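PDB 4DGU: putative cell adhesion protein from Bacteroides thetaiotaomicron, which probably serves as a fimbrillin-like subunit of a surface pilus involved in cell adhesion, and binds zinc ions. Local coordinates for residues S17-L22 and N120-F125; Y80-A85 and H107-A112; V148-K153 and E198-I203; V130-L135 and L226-S231; R99-G104 and G156-L161. One frame throughout, in Å; residues are numbered along the deposited sequence.

Contact 1: S17-L22 and N120-F125; sequences SIDDAL and NVSLKF
I18 and F125 form the tight side of this parallel strand pair. The CD1 methyl of I18 reaches CE1 of the F125 ring at 3.8 Å, while the carbonyl oxygen of D19 meets the same ring at its edge. Setting the ring carbon CG of F125 beside its own backbone N (chi1 -79°) lays the ring toward I18. L123 shares this buried face, and all three are large apolar groups that suit a core; I40 and A81 help to close it over F125. Between the faces runs the parallel ladder, in which S17 and D19 each bond to the residues before and after their partner and A21 N adds a last bond to F125 O: D19 N donates to L123 O at 2.8 Å, and F125 N to D19 O at 3.0 Å. The latter donor stands 41° out of the carbonyl plane, whereas L123 N approaches S17 O almost head-on.

The other face is looser and polar. S17 OG lies 3.1 Å from S122 OG and makes a weak, unsettled bond to N120 OD1 at 3.3 Å, while N120 ND2 is tied to S15 OG. An alanine at N120 would probably leave S17 OG without this weak partner and S15 OG without its amide donor. Beyond, the bent chain of K124 lays its CD 4.0 Å from D19 CB, its ammonium too far from the carboxylate for a salt bridge.

Apolar groups dominate one face, where N31 and A36 N bond the D20 carboxylate; hydroxyls, an amide and charges make up the other. This implies a strand pair held by its backbone, one face turned to the core and the other, carrying the zinc ligand D19, toward solvent.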
# COMPACT_ATOMS: atom_id res chain seq x y z
N SER A 17 -32.75 -5.45 -18.20
CA SER A 17 -31.82 -6.50 -17.81
C SER A 17 -30.90 -5.92 -16.74
O SER A 17 -30.52 -4.75 -16.82
CB SER A 17 -31.06 -7.07 -19.01
OG SER A 17 -29.97 -6.26 -19.40
N ILE A 18 -30.60 -6.72 -15.71
CA ILE A 18 -29.78 -6.31 -14.56
C ILE A 18 -28.34 -6.69 -14.79
O ILE A 18 -27.98 -7.86 -14.75
CB ILE A 18 -30.34 -6.91 -13.24
CG1 ILE A 18 -31.86 -6.63 -13.07
CG2 ILE A 18 -29.52 -6.46 -12.01
CD1 ILE A 18 -32.30 -5.11 -13.12
N ASP A 19 -27.49 -5.69 -14.98
CA ASP A 19 -26.08 -5.93 -15.20
C ASP A 19 -25.28 -5.22 -14.11
O ASP A 19 -25.89 -4.59 -13.24
CB ASP A 19 -25.67 -5.48 -16.62
CG ASP A 19 -26.07 -6.42 -17.75
OD1 ASP A 19 -26.30 -7.64 -17.47
OD2 ASP A 19 -26.10 -5.97 -18.91
N ASP A 20 -23.95 -5.35 -14.12
CA ASP A 20 -23.08 -4.72 -13.12
C ASP A 20 -22.26 -3.61 -13.71
O ASP A 20 -21.85 -3.71 -14.85
CB ASP A 20 -22.12 -5.78 -12.53
CG ASP A 20 -22.85 -6.87 -11.77
OD1 ASP A 20 -23.35 -6.59 -10.66
OD2 ASP A 20 -22.89 -8.01 -12.26
N ALA A 21 -21.98 -2.56 -12.92
CA ALA A 21 -21.10 -1.48 -13.37
C ALA A 21 -19.66 -1.98 -13.36
O ALA A 21 -19.30 -2.83 -12.54
CB ALA A 21 -21.24 -0.27 -12.48
N LEU A 22 -18.86 -1.46 -14.30
CA LEU A 22 -17.45 -1.80 -14.43
C LEU A 22 -16.54 -0.93 -13.63
O LEU A 22 -16.73 0.28 -13.49
CB LEU A 22 -16.96 -1.69 -15.89
CG LEU A 22 -17.65 -2.46 -16.97
CD1 LEU A 22 -17.25 -1.93 -18.31
CD2 LEU A 22 -17.40 -3.92 -16.81
N ASN A 120 -34.31 -3.85 -25.51
CA ASN A 120 -33.81 -4.08 -24.17
C ASN A 120 -32.91 -2.95 -23.69
O ASN A 120 -32.16 -2.38 -24.47
CB ASN A 120 -33.06 -5.42 -24.09
CG ASN A 120 -32.73 -5.85 -22.67
OD1 ASN A 120 -31.60 -5.74 -22.20
ND2 ASN A 120 -33.75 -6.29 -21.95
N VAL A 121 -33.02 -2.63 -22.40
CA VAL A 121 -32.24 -1.60 -21.74
C VAL A 121 -31.47 -2.28 -20.60
O VAL A 121 -32.10 -2.87 -19.72
CB VAL A 121 -33.14 -0.41 -21.29
CG1 VAL A 121 -32.41 0.54 -20.33
CG2 VAL A 121 -33.70 0.35 -22.49
N SER A 122 -30.13 -2.26 -20.65
CA SER A 122 -29.30 -2.88 -19.61
C SER A 122 -28.89 -1.88 -18.55
O SER A 122 -28.10 -0.97 -18.84
CB SER A 122 -28.05 -3.51 -20.22
OG SER A 122 -28.39 -4.39 -21.28
N LEU A 123 -29.41 -2.03 -17.34
CA LEU A 123 -29.05 -1.17 -16.22
C LEU A 123 -27.79 -1.70 -15.58
O LEU A 123 -27.76 -2.88 -15.18
CB LEU A 123 -30.19 -1.08 -15.17
CG LEU A 123 -31.40 -0.24 -15.53
CD1 LEU A 123 -32.51 -0.55 -14.60
CD2 LEU A 123 -31.09 1.26 -15.44
N LYS A 124 -26.75 -0.83 -15.47
CA LYS A 124 -25.44 -1.16 -14.88
C LYS A 124 -25.43 -0.70 -13.42
O LYS A 124 -25.22 0.49 -13.12
CB LYS A 124 -24.27 -0.52 -15.67
CG LYS A 124 -24.29 -0.76 -17.19
CD LYS A 124 -23.79 -2.13 -17.59
CE LYS A 124 -23.31 -2.17 -19.03
NZ LYS A 124 -21.92 -1.64 -19.17
N PHE A 125 -25.65 -1.67 -12.51
CA PHE A 125 -25.72 -1.37 -11.09
C PHE A 125 -24.36 -1.35 -10.37
O PHE A 125 -23.53 -2.26 -10.50
CB PHE A 125 -26.64 -2.36 -10.39
CG PHE A 125 -28.10 -2.05 -10.57
CD1 PHE A 125 -28.81 -2.55 -11.66
CD2 PHE A 125 -28.78 -1.24 -9.65
CE1 PHE A 125 -30.17 -2.25 -11.82
CE2 PHE A 125 -30.13 -0.94 -9.83
CZ PHE A 125 -30.82 -1.45 -10.91

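Contact 2: Y80-A85 and H107-A112; sequences YAHYPA and HLFGTA. With ZN (zinc ion), chain D.
L108 O is held from two directions: Y83 N donates to it at 3.0 Å, and a water at 2.9 Å donates as well. That water also bonds ND1 of H82, lying at the edge of the imidazole and in its plane, so it joins a strand carbonyl to a buried histidine. The companion bond of the Y83-L108 pair, L108 N to Y83 O, is short at 2.7 Å and nearly straight (173°).

On the face carrying Y80, H82, F109 and T111, F109 does the filling. Its CG stands opposite its backbone N (chi1 -176°), which swings the ring across to the other strand: CD1 sits 3.5 Å above the H82 imidazole, toward the rim, with the two planes at 59°, and CZ meets Y80 CD1 at 3.5 Å. A flat ring suits this slot between two other rings. On the reverse face the small A81 and G110 pair, and L108 CD1 lies alongside Y83 CD2.

At the end of the ladder H107 faces P84, which follows a cis peptide bond. H107 NE2 binds a zinc ion at 2.2 Å with two waters, while its ND1 donates to a further water that in turn donates to P84 O; this second shell probably helps fix the ring's rotation.

Strand 77-83 is flanked by 45-50 and by 108-114, and the latter leads on to 120-135. H82 NE2 reaches L160 O beyond the sheet, and H107 packs on R99 and L101 of strand 98-102.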
# COMPACT_ATOMS: atom_id res chain seq x y z
N TYR A 80 -31.97 5.97 -14.60
CA TYR A 80 -31.43 5.90 -13.24
C TYR A 80 -32.30 4.99 -12.44
O TYR A 80 -33.52 5.07 -12.56
CB TYR A 80 -31.39 7.30 -12.61
CG TYR A 80 -30.52 8.27 -13.36
CD1 TYR A 80 -29.14 8.29 -13.20
CD2 TYR A 80 -31.08 9.17 -14.28
CE1 TYR A 80 -28.33 9.18 -13.90
CE2 TYR A 80 -30.29 10.08 -14.97
CZ TYR A 80 -28.91 10.09 -14.78
OH TYR A 80 -28.10 10.95 -15.48
N ALA A 81 -31.72 4.12 -11.62
CA ALA A 81 -32.52 3.18 -10.85
C ALA A 81 -31.96 2.94 -9.45
O ALA A 81 -30.74 2.85 -9.28
CB ALA A 81 -32.63 1.86 -11.60
N HIS A 82 -32.85 2.79 -8.47
CA HIS A 82 -32.53 2.45 -7.09
C HIS A 82 -33.06 1.08 -6.74
O HIS A 82 -34.18 0.74 -7.11
CB HIS A 82 -33.11 3.48 -6.10
CG HIS A 82 -32.43 4.81 -6.13
ND1 HIS A 82 -31.36 5.10 -5.31
CD2 HIS A 82 -32.70 5.90 -6.90
CE1 HIS A 82 -31.01 6.35 -5.59
NE2 HIS A 82 -31.79 6.87 -6.54
N TYR A 83 -32.25 0.28 -6.03
CA TYR A 83 -32.62 -1.02 -5.50
C TYR A 83 -32.08 -1.14 -4.08
O TYR A 83 -30.89 -1.00 -3.88
CB TYR A 83 -32.18 -2.23 -6.35
CG TYR A 83 -32.69 -3.50 -5.72
CD1 TYR A 83 -34.04 -3.85 -5.81
CD2 TYR A 83 -31.87 -4.29 -4.91
CE1 TYR A 83 -34.54 -4.97 -5.15
CE2 TYR A 83 -32.36 -5.41 -4.24
CZ TYR A 83 -33.70 -5.75 -4.37
OH TYR A 83 -34.19 -6.86 -3.72
N PRO A 84 -32.94 -1.39 -3.07
CA PRO A 84 -34.42 -1.56 -3.15
C PRO A 84 -35.15 -0.27 -3.59
O PRO A 84 -34.53 0.81 -3.59
CB PRO A 84 -34.79 -1.96 -1.71
CG PRO A 84 -33.50 -2.44 -1.07
CD PRO A 84 -32.45 -1.57 -1.69
N ALA A 85 -36.43 -0.36 -3.97
CA ALA A 85 -37.25 0.78 -4.41
C ALA A 85 -37.35 1.89 -3.33
O ALA A 85 -37.29 1.60 -2.14
CB ALA A 85 -38.64 0.32 -4.80
N HIS A 107 -27.73 -1.25 -0.81
CA HIS A 107 -28.35 -0.25 -1.65
C HIS A 107 -27.54 -0.13 -2.92
O HIS A 107 -26.31 0.05 -2.90
CB HIS A 107 -28.48 1.10 -0.93
CG HIS A 107 -29.56 1.08 0.11
ND1 HIS A 107 -30.91 1.16 -0.25
CD2 HIS A 107 -29.47 0.91 1.44
CE1 HIS A 107 -31.58 1.07 0.88
NE2 HIS A 107 -30.76 0.91 1.92
N LEU A 108 -28.23 -0.35 -4.04
CA LEU A 108 -27.66 -0.35 -5.38
C LEU A 108 -28.26 0.78 -6.22
O LEU A 108 -29.43 1.16 -6.06
CB LEU A 108 -27.84 -1.73 -6.08
CG LEU A 108 -27.89 -3.01 -5.17
CD1 LEU A 108 -28.30 -4.23 -5.97
CD2 LEU A 108 -26.59 -3.30 -4.53
N PHE A 109 -27.42 1.34 -7.08
CA PHE A 109 -27.79 2.42 -7.97
C PHE A 109 -27.30 2.07 -9.36
O PHE A 109 -26.12 1.76 -9.54
CB PHE A 109 -27.24 3.77 -7.49
CG PHE A 109 -27.69 4.92 -8.35
CD1 PHE A 109 -28.99 5.40 -8.25
CD2 PHE A 109 -26.84 5.48 -9.29
CE1 PHE A 109 -29.42 6.44 -9.06
CE2 PHE A 109 -27.27 6.53 -10.09
CZ PHE A 109 -28.56 7.01 -9.96
N GLY A 110 -28.22 2.08 -10.33
CA GLY A 110 -27.91 1.72 -11.70
C GLY A 110 -28.18 2.83 -12.68
O GLY A 110 -28.99 3.72 -12.42
N THR A 111 -27.46 2.82 -13.81
CA THR A 111 -27.64 3.77 -14.90
C THR A 111 -27.57 3.01 -16.20
O THR A 111 -26.97 1.94 -16.28
CB THR A 111 -26.63 4.95 -14.89
OG1 THR A 111 -25.33 4.47 -15.19
CG2 THR A 111 -26.56 5.68 -13.57
N ALA A 112 -28.20 3.57 -17.23
CA ALA A 112 -28.19 3.06 -18.57
C ALA A 112 -28.30 4.21 -19.54
O ALA A 112 -28.83 5.25 -19.17
CB ALA A 112 -29.32 2.07 -18.77
ZN ZN D . -31.37 0.57 3.97
O HOH W 1 -29.98 2.98 -3.81
O HOH W 2 -32.15 1.93 -2.69
O HOH W 3 -31.55 2.62 4.95
O HOH W 4 -29.71 -0.59 4.93

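Contact 3: V148-K153 and E198-I203; sequences VELSLK and EEIGTI. With ZN (zinc ion), chain F.
I200 is the bump that this contact is built around. Its CD1 methyl settles into the hollow between two leucine branches, 4.0 Å from L150 CD2 and 3.9 Å from L152 CD2, while its CG2 rests on S151 O. The branch that carries CD1 is folded between backbone N and carbonyl (chi1 59°), which turns it back over the strand. Next to it G201 makes the complementary dip: L150 CD2 comes 4.1 Å from G201 CA, in space a side chain on that residue would have to share. Farther along the same face the V148 CG2 and I203 CD1 methyls meet at 4.0 Å, and on the other face E149 CB lies against T202 OG1.

The backbones lock this fit. E149 and T202 exchange two bonds of 3.0 Å, E149 N to T202 O and T202 N to E149 O, and S151 N reaches I200 O at 2.7 Å. I239 of a second subunit packs on L150 and I200.

E199, at the centre of an inverse gamma turn, points away from this pairing. Its OE2 binds a zinc ion at 2.2 Å, K211 pairs with OE1, and E137 of the second subunit also binds the metal: an antiparallel strand pair leading into an intersubunit zinc site.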
# COMPACT_ATOMS: atom_id res chain seq x y z
N VAL A 148 -19.76 -12.36 15.53
CA VAL A 148 -18.86 -11.35 14.99
C VAL A 148 -19.65 -10.05 14.88
O VAL A 148 -20.70 -10.01 14.24
CB VAL A 148 -18.21 -11.74 13.61
CG1 VAL A 148 -17.17 -10.71 13.17
CG2 VAL A 148 -17.59 -13.14 13.66
N GLU A 149 -19.13 -8.99 15.51
CA GLU A 149 -19.74 -7.66 15.50
C GLU A 149 -18.74 -6.59 15.08
O GLU A 149 -17.55 -6.72 15.36
CB GLU A 149 -20.28 -7.31 16.89
CG GLU A 149 -21.36 -8.23 17.43
CD GLU A 149 -21.75 -7.87 18.85
OE1 GLU A 149 -20.93 -8.09 19.77
OE2 GLU A 149 -22.88 -7.35 19.05
N LEU A 150 -19.22 -5.52 14.45
CA LEU A 150 -18.41 -4.36 14.08
C LEU A 150 -18.98 -3.11 14.73
O LEU A 150 -20.20 -2.99 14.85
CB LEU A 150 -18.37 -4.15 12.55
CG LEU A 150 -17.75 -5.23 11.70
CD1 LEU A 150 -17.91 -4.87 10.22
CD2 LEU A 150 -16.27 -5.49 12.08
N SER A 151 -18.12 -2.18 15.14
CA SER A 151 -18.57 -0.92 15.73
C SER A 151 -18.21 0.19 14.74
O SER A 151 -17.05 0.60 14.63
CB SER A 151 -17.96 -0.69 17.11
OG SER A 151 -18.29 0.61 17.58
N LEU A 152 -19.23 0.60 13.96
CA LEU A 152 -19.11 1.58 12.88
C LEU A 152 -20.27 2.56 12.89
O LEU A 152 -21.28 2.33 13.55
CB LEU A 152 -19.10 0.85 11.53
CG LEU A 152 -17.90 -0.04 11.22
CD1 LEU A 152 -18.15 -0.84 9.97
CD2 LEU A 152 -16.60 0.78 11.11
N LYS A 153 -20.15 3.63 12.11
CA LYS A 153 -21.21 4.62 11.97
C LYS A 153 -22.28 4.01 11.05
O LYS A 153 -21.97 3.42 10.01
CB LYS A 153 -20.63 5.94 11.47
CG LYS A 153 -19.74 6.59 12.52
CD LYS A 153 -18.84 7.69 11.98
CE LYS A 153 -17.69 7.97 12.92
NZ LYS A 153 -18.13 8.30 14.31
N GLU A 198 -7.71 0.63 14.37
CA GLU A 198 -8.99 0.99 14.98
C GLU A 198 -9.66 -0.32 15.40
O GLU A 198 -9.82 -1.23 14.58
CB GLU A 198 -9.87 1.83 14.01
CG GLU A 198 -10.95 2.69 14.66
CD GLU A 198 -11.75 3.63 13.75
OE1 GLU A 198 -11.42 3.78 12.55
OE2 GLU A 198 -12.72 4.24 14.26
N GLU A 199 -9.95 -0.45 16.71
CA GLU A 199 -10.52 -1.66 17.31
C GLU A 199 -12.02 -1.68 17.12
O GLU A 199 -12.78 -1.61 18.08
CB GLU A 199 -10.16 -1.73 18.80
CG GLU A 199 -8.68 -1.49 19.06
CD GLU A 199 -8.28 -1.49 20.52
OE1 GLU A 199 -9.09 -1.92 21.36
OE2 GLU A 199 -7.15 -1.04 20.82
N ILE A 200 -12.45 -1.84 15.86
CA ILE A 200 -13.84 -1.81 15.48
C ILE A 200 -14.55 -3.16 15.67
O ILE A 200 -15.76 -3.17 15.89
CB ILE A 200 -14.05 -1.26 14.03
CG1 ILE A 200 -13.32 -2.08 12.97
CG2 ILE A 200 -13.65 0.21 13.94
CD1 ILE A 200 -14.06 -2.14 11.63
N GLY A 201 -13.83 -4.26 15.61
CA GLY A 201 -14.44 -5.57 15.70
C GLY A 201 -14.26 -6.34 16.98
O GLY A 201 -13.34 -6.10 17.76
N THR A 202 -15.20 -7.27 17.19
CA THR A 202 -15.22 -8.19 18.32
C THR A 202 -15.75 -9.53 17.85
O THR A 202 -16.64 -9.60 17.01
CB THR A 202 -16.04 -7.68 19.55
OG1 THR A 202 -17.33 -7.21 19.15
CG2 THR A 202 -15.33 -6.60 20.32
N ILE A 203 -15.17 -10.61 18.40
CA ILE A 203 -15.59 -11.98 18.17
C ILE A 203 -15.86 -12.59 19.56
O ILE A 203 -14.99 -12.55 20.43
CB ILE A 203 -14.65 -12.84 17.27
CG1 ILE A 203 -15.20 -14.27 17.12
CG2 ILE A 203 -13.19 -12.81 17.72
CD1 ILE A 203 -14.82 -14.96 15.91
ZN ZN F . -6.09 -2.11 22.40
O HOH W 5 -6.27 -4.38 22.64

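Contact 4: V130-L135 and L226-S231; sequences VPVIIL and LSVRLS
Peptide groups are the flat units that meet between P131 and L226 and along the rest of this pair. L226 N donates to P131 O at 3.0 Å, I133 N to L226 O, V228 N to I133 O, L135 N to V228 O at 2.7 Å and L230 N to L135 O, each donor lying nearly along the C=O axis. On one face of the sheet stand V132, I134, L226 and V228; on the other, I133, L135, S227 and R229.

On the first face the contacts are methyl to methyl. V132 CG1 touches V228 CG2 at 4.0 Å, and I134 CG2, which stands opposite its backbone N, meets L230 CD1 obliquely at 3.7 Å. Branched residues suit such a strand, because they cover the sheet densely close to the backbone. V148 and L150 of strand 147-159 lie against this side, so the two sheets pack face to face in the manner of a beta-sandwich, consistent with the transthyretin-like clan of the family.

The second face has S227 as its low point: I133 CG1 comes within 4.0 Å of S227 CB, and L135 CD1 within 3.9 Å of it. Here P25 of a third subunit packs on I133 and L135. A strand of the second subunit pairs antiparallel with 226-230, carrying the sheet over the interface, and R229 NH2 makes a salt bridge to D240 of that subunit, while its NE is only weakly paired with D139.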
# COMPACT_ATOMS: atom_id res chain seq x y z
N VAL A 130 -21.32 -1.24 1.50
CA VAL A 130 -20.12 -2.07 1.55
C VAL A 130 -20.45 -3.44 2.19
O VAL A 130 -20.68 -3.48 3.40
CB VAL A 130 -18.95 -1.33 2.30
CG1 VAL A 130 -17.67 -2.17 2.37
CG2 VAL A 130 -18.65 0.04 1.67
N PRO A 131 -20.49 -4.57 1.43
CA PRO A 131 -20.74 -5.88 2.07
C PRO A 131 -19.59 -6.31 2.97
O PRO A 131 -18.42 -5.94 2.76
CB PRO A 131 -20.88 -6.85 0.89
CG PRO A 131 -20.87 -6.05 -0.33
CD PRO A 131 -20.27 -4.72 -0.02
N VAL A 132 -19.94 -7.08 3.99
CA VAL A 132 -18.99 -7.60 4.97
C VAL A 132 -19.03 -9.13 4.91
O VAL A 132 -20.10 -9.73 5.05
CB VAL A 132 -19.27 -7.07 6.42
CG1 VAL A 132 -18.14 -7.48 7.37
CG2 VAL A 132 -19.46 -5.56 6.44
N ILE A 133 -17.86 -9.75 4.69
CA ILE A 133 -17.76 -11.21 4.66
C ILE A 133 -16.86 -11.70 5.78
O ILE A 133 -15.82 -11.11 6.04
CB ILE A 133 -17.32 -11.79 3.28
CG1 ILE A 133 -15.93 -11.29 2.84
CG2 ILE A 133 -18.39 -11.48 2.21
CD1 ILE A 133 -15.36 -12.03 1.66
N ILE A 134 -17.28 -12.78 6.44
CA ILE A 134 -16.52 -13.44 7.52
C ILE A 134 -15.81 -14.65 6.92
O ILE A 134 -16.45 -15.56 6.39
CB ILE A 134 -17.34 -13.84 8.79
CG1 ILE A 134 -18.31 -12.73 9.23
CG2 ILE A 134 -16.38 -14.26 9.95
CD1 ILE A 134 -19.39 -13.22 10.26
N LEU A 135 -14.48 -14.65 7.04
CA LEU A 135 -13.67 -15.73 6.50
C LEU A 135 -12.82 -16.37 7.58
O LEU A 135 -12.43 -15.71 8.55
CB LEU A 135 -12.76 -15.23 5.35
CG LEU A 135 -13.41 -14.36 4.28
CD1 LEU A 135 -12.38 -13.53 3.55
CD2 LEU A 135 -14.26 -15.18 3.34
N LEU A 226 -15.45 -5.53 2.59
CA LEU A 226 -14.79 -5.63 3.87
C LEU A 226 -14.72 -7.08 4.28
O LEU A 226 -15.71 -7.78 4.22
CB LEU A 226 -15.60 -4.80 4.88
CG LEU A 226 -14.88 -4.18 6.07
CD1 LEU A 226 -13.64 -3.31 5.63
CD2 LEU A 226 -15.86 -3.36 6.89
N SER A 227 -13.53 -7.55 4.63
CA SER A 227 -13.39 -8.93 5.08
C SER A 227 -12.93 -9.00 6.52
O SER A 227 -12.09 -8.21 6.96
CB SER A 227 -12.45 -9.73 4.18
OG SER A 227 -11.14 -9.19 4.17
N VAL A 228 -13.57 -9.88 7.27
CA VAL A 228 -13.22 -10.17 8.64
C VAL A 228 -12.56 -11.55 8.55
O VAL A 228 -13.24 -12.52 8.20
CB VAL A 228 -14.41 -10.08 9.62
CG1 VAL A 228 -14.00 -10.49 11.03
CG2 VAL A 228 -15.04 -8.69 9.62
N ARG A 229 -11.22 -11.59 8.71
CA ARG A 229 -10.41 -12.82 8.63
C ARG A 229 -9.95 -13.29 10.02
O ARG A 229 -9.01 -12.73 10.60
CB ARG A 229 -9.22 -12.64 7.68
CG ARG A 229 -8.82 -13.95 6.97
CD ARG A 229 -8.19 -13.70 5.60
NE ARG A 229 -7.12 -12.69 5.64
CZ ARG A 229 -7.18 -11.50 5.06
NH1 ARG A 229 -8.25 -11.15 4.34
NH2 ARG A 229 -6.17 -10.64 5.16
N LEU A 230 -10.65 -14.29 10.55
CA LEU A 230 -10.43 -14.87 11.87
C LEU A 230 -9.26 -15.84 11.86
O LEU A 230 -9.16 -16.66 10.95
CB LEU A 230 -11.71 -15.60 12.38
CG LEU A 230 -13.06 -14.92 12.16
CD1 LEU A 230 -14.20 -15.85 12.50
CD2 LEU A 230 -13.14 -13.64 12.92
N SER A 231 -8.39 -15.73 12.87
CA SER A 231 -7.23 -16.60 13.08
C SER A 231 -6.60 -16.34 14.43
O SER A 231 -6.96 -15.38 15.13
CB SER A 231 -6.18 -16.43 11.99
OG SER A 231 -5.51 -15.19 12.10

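Contact 5: R99-G104 and G156-L161; sequences RYLKGG and GTQDLL
R99 holds the side-chain carbonyl of Q158 with two nitrogens. NH2 donates to Q158 OE1 at 2.7 Å and NE to the same oxygen at 2.9 Å, both in the plane of the guanidinium and of the amide, and the planes are only 12° apart. A long chain, extended from CG to NE, suits this place because it runs alongside Q158 and delivers both donors to one buried acceptor. With a methionine in place of R99, Q158 OE1 would probably be left without either donor and the amide less firmly held flat.

L101 CD1 lies 3.5 Å over one face of the guanidinium, toward its rim, and L160 CD2 packs on the aliphatic part of R99, 3.6 Å from CG, the two side chains crossing almost at right angles. Q158 NE2 donates to G163 O, a further hold on the amide. On the reverse face T157 OG1 lies beside the Y100 ring, 3.5 Å from CD1.

Beneath these side chains is the antiparallel ladder: Q158 N to R99 O at 2.8 Å, and L101 N to G156 O, whose donor stands 36° out of the carbonyl plane. Beyond it D159 OD1 accepts from L161 N in an Asx turn that bends the chain off the strand.

Strand 98-102 pairs here with the end of 147-159, which also pairs with 165-167; I165 packs on L101 and Q158, and H107 abuts R99.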
# COMPACT_ATOMS: atom_id res chain seq x y z
N ARG A 99 -31.67 11.71 0.72
CA ARG A 99 -32.46 11.00 1.74
C ARG A 99 -31.54 10.44 2.81
O ARG A 99 -30.36 10.24 2.55
CB ARG A 99 -33.35 9.88 1.13
CG ARG A 99 -32.57 8.72 0.54
CD ARG A 99 -33.42 7.48 0.33
NE ARG A 99 -32.64 6.45 -0.37
CZ ARG A 99 -33.03 5.19 -0.58
NH1 ARG A 99 -34.21 4.78 -0.16
NH2 ARG A 99 -32.22 4.34 -1.20
N TYR A 100 -32.07 10.18 4.01
CA TYR A 100 -31.26 9.61 5.08
C TYR A 100 -31.32 8.10 5.00
O TYR A 100 -32.39 7.54 4.75
CB TYR A 100 -31.69 10.13 6.45
CG TYR A 100 -31.66 11.64 6.54
CD1 TYR A 100 -30.45 12.33 6.58
CD2 TYR A 100 -32.84 12.38 6.55
CE1 TYR A 100 -30.42 13.72 6.68
CE2 TYR A 100 -32.82 13.77 6.64
CZ TYR A 100 -31.60 14.44 6.70
OH TYR A 100 -31.57 15.81 6.78
N LEU A 101 -30.19 7.45 5.24
CA LEU A 101 -30.04 6.01 5.15
C LEU A 101 -29.32 5.40 6.35
O LEU A 101 -28.54 6.09 7.02
CB LEU A 101 -29.20 5.73 3.88
CG LEU A 101 -29.76 4.70 2.91
CD1 LEU A 101 -31.15 5.03 2.48
CD2 LEU A 101 -28.93 4.64 1.68
N LYS A 102 -29.55 4.09 6.58
CA LYS A 102 -28.90 3.30 7.63
C LYS A 102 -28.25 2.03 7.01
O LYS A 102 -28.62 1.63 5.89
CB LYS A 102 -29.88 2.91 8.75
CG LYS A 102 -30.22 4.04 9.70
N GLY A 103 -27.29 1.45 7.73
CA GLY A 103 -26.62 0.22 7.32
C GLY A 103 -27.49 -1.00 7.51
O GLY A 103 -28.58 -0.93 8.08
N GLY A 104 -26.98 -2.14 7.05
CA GLY A 104 -27.65 -3.43 7.10
C GLY A 104 -27.98 -3.92 5.70
O GLY A 104 -27.21 -4.68 5.11
N GLY A 156 -26.28 7.78 7.48
CA GLY A 156 -25.74 8.61 6.42
C GLY A 156 -26.80 9.22 5.54
O GLY A 156 -27.99 9.06 5.78
N THR A 157 -26.35 9.89 4.49
CA THR A 157 -27.20 10.53 3.51
C THR A 157 -26.89 9.98 2.13
O THR A 157 -25.73 9.87 1.78
CB THR A 157 -27.02 12.06 3.61
OG1 THR A 157 -27.40 12.47 4.92
CG2 THR A 157 -27.86 12.83 2.59
N GLN A 158 -27.94 9.66 1.35
CA GLN A 158 -27.78 9.20 -0.02
C GLN A 158 -28.21 10.28 -1.02
O GLN A 158 -29.25 10.91 -0.86
CB GLN A 158 -28.56 7.91 -0.29
CG GLN A 158 -28.23 7.36 -1.70
CD GLN A 158 -28.97 6.12 -2.07
OE1 GLN A 158 -30.14 5.94 -1.72
NE2 GLN A 158 -28.33 5.26 -2.84
N ASP A 159 -27.40 10.45 -2.08
CA ASP A 159 -27.75 11.34 -3.19
C ASP A 159 -28.68 10.54 -4.12
O ASP A 159 -28.28 9.50 -4.61
CB ASP A 159 -26.47 11.83 -3.92
CG ASP A 159 -26.75 12.93 -4.91
OD1 ASP A 159 -27.37 12.65 -5.95
OD2 ASP A 159 -26.38 14.09 -4.63
N LEU A 160 -29.92 11.00 -4.33
CA LEU A 160 -30.88 10.23 -5.14
C LEU A 160 -30.61 10.29 -6.64
O LEU A 160 -31.10 9.43 -7.38
CB LEU A 160 -32.32 10.68 -4.84
CG LEU A 160 -32.77 10.42 -3.40
CD1 LEU A 160 -34.15 11.00 -3.17
CD2 LEU A 160 -32.74 8.94 -3.06
N LEU A 161 -29.76 11.23 -7.08
CA LEU A 161 -29.42 11.42 -8.49
C LEU A 161 -28.18 10.62 -8.89
O LEU A 161 -28.09 10.23 -10.05
CB LEU A 161 -29.21 12.92 -8.77
CG LEU A 161 -30.46 13.82 -8.99
CD1 LEU A 161 -31.58 13.60 -7.95
CD2 LEU A 161 -30.06 15.28 -8.97

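In the fold
Contacts 1 and 2 share one sheet, their centres 10 Å apart, joined where K124 N lies 2.9 Å from T111 O. Contact 5, its centre 12 Å from that of contact 2, brings the second sheet against it: H82 NE2 is 2.8 Å from L160 O, and the L101 side chain lies about 5 Å from a bound zinc ion. Across the chain's centre from contacts 1 and 2, contacts 3 and 4 pack closely, 11 Å between centres, with I203 CD1 3.6 Å from L230 CD1; both touch the second subunit. Strand 120-135 links contacts 1 and 4, centres 27 Å apart, and strand 147-159 links 3 and 5, so two long strands, each interrupted by a bulge or short loop, connect the two groups.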